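Local coordinates for protein cellulose synthase 1 (Gluconacetobacter xylinus, PDB 4I86) that contains a PilZ domain, a beta-barrel regulatory module that binds cyclic di-GMP, as the C-terminal part of a cellulose synthase subunit, at residues R73-G78 with I83-I88. Sequence-based numbering, arbitrary orientation.
Sequences RIIRAG and IFIWTI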
loop_
_atom_site.group_PDB
_atom_site.type_symbol
_atom_site.label_atom_id
_atom_site.label_comp_id
_atom_site.label_asym_id
_atom_site.label_seq_id
_atom_site.Cartn_x
_atom_site.Cartn_y
_atom_site.Cartn_z
ATOM N N ARG A 73 -3.184 1.865 -6.163
ATOM C CA ARG A 73 -2.858 2.910 -7.110
ATOM C C ARG A 73 -1.934 3.892 -6.403
ATOM O O ARG A 73 -2.281 4.384 -5.333
ATOM C CB ARG A 73 -4.149 3.594 -7.597
ATOM C CG ARG A 73 -4.737 2.949 -8.860
ATOM C CD ARG A 73 -6.034 3.582 -9.339
ATOM N NE ARG A 73 -7.200 3.029 -8.653
ATOM C CZ ARG A 73 -8.460 3.140 -9.078
ATOM N NH1 ARG A 73 -8.739 3.784 -10.213
ATOM N NH2 ARG A 73 -9.444 2.594 -8.366
ATOM N N ILE A 74 -0.745 4.146 -6.955
ATOM C CA ILE A 74 0.069 5.221 -6.399
ATOM C C ILE A 74 -0.536 6.540 -6.883
ATOM O O ILE A 74 -0.864 6.688 -8.064
ATOM C CB ILE A 74 1.598 5.109 -6.735
ATOM C CG1 ILE A 74 2.385 6.190 -5.972
ATOM C CG2 ILE A 74 1.848 5.202 -8.238
ATOM C CD1 ILE A 74 3.868 5.904 -5.811
ATOM N N ILE A 75 -0.735 7.483 -5.968
ATOM C CA ILE A 75 -1.409 8.722 -6.342
ATOM C C ILE A 75 -0.497 9.943 -6.209
ATOM O O ILE A 75 -0.712 10.958 -6.869
ATOM C CB ILE A 75 -2.734 8.934 -5.547
ATOM C CG1 ILE A 75 -2.476 8.965 -4.041
ATOM C CG2 ILE A 75 -3.759 7.843 -5.898
ATOM C CD1 ILE A 75 -3.647 9.526 -3.220
ATOM N N ARG A 76 0.514 9.844 -5.351
ATOM C CA ARG A 76 1.524 10.894 -5.236
ATOM C C ARG A 76 2.877 10.303 -4.876
ATOM O O ARG A 76 2.957 9.283 -4.188
ATOM C CB ARG A 76 1.130 11.929 -4.176
ATOM C CG ARG A 76 1.923 13.230 -4.257
ATOM C CD ARG A 76 2.105 13.857 -2.879
ATOM N NE ARG A 76 3.168 13.202 -2.112
ATOM C CZ ARG A 76 4.267 13.814 -1.671
ATOM N NH1 ARG A 76 4.451 15.110 -1.906
ATOM N NH2 ARG A 76 5.179 13.131 -0.987
ATOM N N ALA A 77 3.939 10.961 -5.340
ATOM C CA ALA A 77 5.308 10.577 -5.008
ATOM C C ALA A 77 6.164 11.828 -4.803
ATOM O O ALA A 77 6.276 12.660 -5.702
ATOM C CB ALA A 77 5.893 9.703 -6.116
ATOM N N GLY A 78 6.763 11.962 -3.623
ATOM C CA GLY A 78 7.524 13.157 -3.305
ATOM C C GLY A 78 8.891 12.912 -2.697
ATOM O O GLY A 78 9.324 13.660 -1.815
ATOM N N ILE A 83 2.338 7.829 -1.718
ATOM C CA ILE A 83 0.979 7.721 -1.172
ATOM C C ILE A 83 0.123 6.833 -2.060
ATOM O O ILE A 83 0.074 7.018 -3.284
ATOM C CB ILE A 83 0.269 9.090 -1.034
ATOM C CG1 ILE A 83 1.133 10.083 -0.244
ATOM C CG2 ILE A 83 -1.130 8.901 -0.410
ATOM C CD1 ILE A 83 1.461 9.647 1.177
ATOM N N PHE A 84 -0.582 5.888 -1.442
ATOM C CA PHE A 84 -1.370 4.924 -2.210
ATOM C C PHE A 84 -2.812 4.853 -1.722
ATOM O O PHE A 84 -3.105 5.164 -0.573
ATOM C CB PHE A 84 -0.748 3.524 -2.094
ATOM C CG PHE A 84 0.695 3.451 -2.526
ATOM C CD1 PHE A 84 1.034 2.952 -3.771
ATOM C CD2 PHE A 84 1.713 3.873 -1.678
ATOM C CE1 PHE A 84 2.359 2.883 -4.174
ATOM C CE2 PHE A 84 3.042 3.805 -2.079
ATOM C CZ PHE A 84 3.359 3.311 -3.325
ATOM N N ILE A 85 -3.703 4.441 -2.619
ATOM C CA ILE A 85 -5.040 4.016 -2.241
ATOM C C ILE A 85 -5.225 2.558 -2.657
ATOM O O ILE A 85 -4.817 2.171 -3.745
ATOM C CB ILE A 85 -6.133 4.881 -2.915
ATOM C CG1 ILE A 85 -5.937 4.894 -4.433
ATOM C CG2 ILE A 85 -6.112 6.298 -2.355
ATOM C CD1 ILE A 85 -7.054 5.593 -5.190
ATOM N N TRP A 86 -5.816 1.747 -1.788
ATOM C CA TRP A 86 -6.086 0.349 -2.124
ATOM C C TRP A 86 -7.068 0.253 -3.273
ATOM O O TRP A 86 -7.946 1.098 -3.413
ATOM C CB TRP A 86 -6.667 -0.383 -0.916
ATOM C CG TRP A 86 -5.816 -0.268 0.321
ATOM C CD1 TRP A 86 -6.190 0.231 1.533
ATOM C CD2 TRP A 86 -4.441 -0.637 0.442
ATOM N NE1 TRP A 86 -5.135 0.178 2.413
ATOM C CE2 TRP A 86 -4.049 -0.353 1.763
ATOM C CE3 TRP A 86 -3.505 -1.200 -0.440
ATOM C CZ2 TRP A 86 -2.764 -0.615 2.226
ATOM C CZ3 TRP A 86 -2.236 -1.452 0.019
ATOM C CH2 TRP A 86 -1.871 -1.157 1.341
ATOM N N THR A 87 -6.904 -0.793 -4.081
ATOM C CA THR A 87 -7.841 -1.193 -5.122
ATOM C C THR A 87 -8.513 -2.483 -4.649
ATOM O O THR A 87 -7.842 -3.487 -4.426
ATOM C CB THR A 87 -7.084 -1.538 -6.426
ATOM O OG1 THR A 87 -6.446 -0.362 -6.948
ATOM C CG2 THR A 87 -8.033 -2.083 -7.462
ATOM N N ILE A 88 -9.829 -2.468 -4.500
ATOM C CA ILE A 88 -10.538 -3.616 -3.948
ATOM C C ILE A 88 -11.615 -4.097 -4.922
ATOM O O ILE A 88 -12.667 -3.463 -5.058
ATOM C CB ILE A 88 -11.210 -3.245 -2.598
ATOM C CG1 ILE A 88 -10.181 -2.692 -1.601
ATOM C CG2 ILE A 88 -11.929 -4.460 -2.003
ATOM C CD1 ILE A 88 -10.747 -2.419 -0.208
#
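I74 lies over one face of the F84 ring, its CG1 4.2 Å from the ring centroid, a CH-pi contact. I74 CB closes on F84 CE1 at 3.5 Å, while I74 CD1 reaches on to F84 CZ; I74 CG1 stands anti to the backbone N (chi1 -173°), which carries the branch across the ring. On the opposite face of the sheet, the guanidinium groups meet their neighbours obliquely: that of R73 lies near I85 CD1 and T87 OG1, and that of R76 near I83 CG1. Within R76's own segment, G78 N sits over one face of its guanidinium, offset toward the rim. Between these two layers of side chains the strands run antiparallel. R73 and I85 form a hydrogen-bonded pair through two backbone bonds, and I74 and F84 a non-hydrogen-bonded one. In a classic beta bulge, I75 and R76 both face I83: I75 N donates to I83 O at 2.8 Å, almost straight at 177°, and I83 N to R76 O at 2.9 Å. I75 CB points neither at strand 82-86 nor from it, but with CG1 between the backbone N and the carbonyl carbon (chi1 59°) the side chain's end comes nearer, I75 CD1 touching I83 CG2 at 3.8 Å and I75 CG2 touching I85 CG1 at 3.9 Å. On the buried side, F84 continues onto V57 and I59 of strand 55-63 and V43 of strand 40-44. Strands 66-77 and 82-86 form a hairpin within the antiparallel PilZ barrel, flanked by strands 55-63 and 40-44, while W86 packs against helix 91-105.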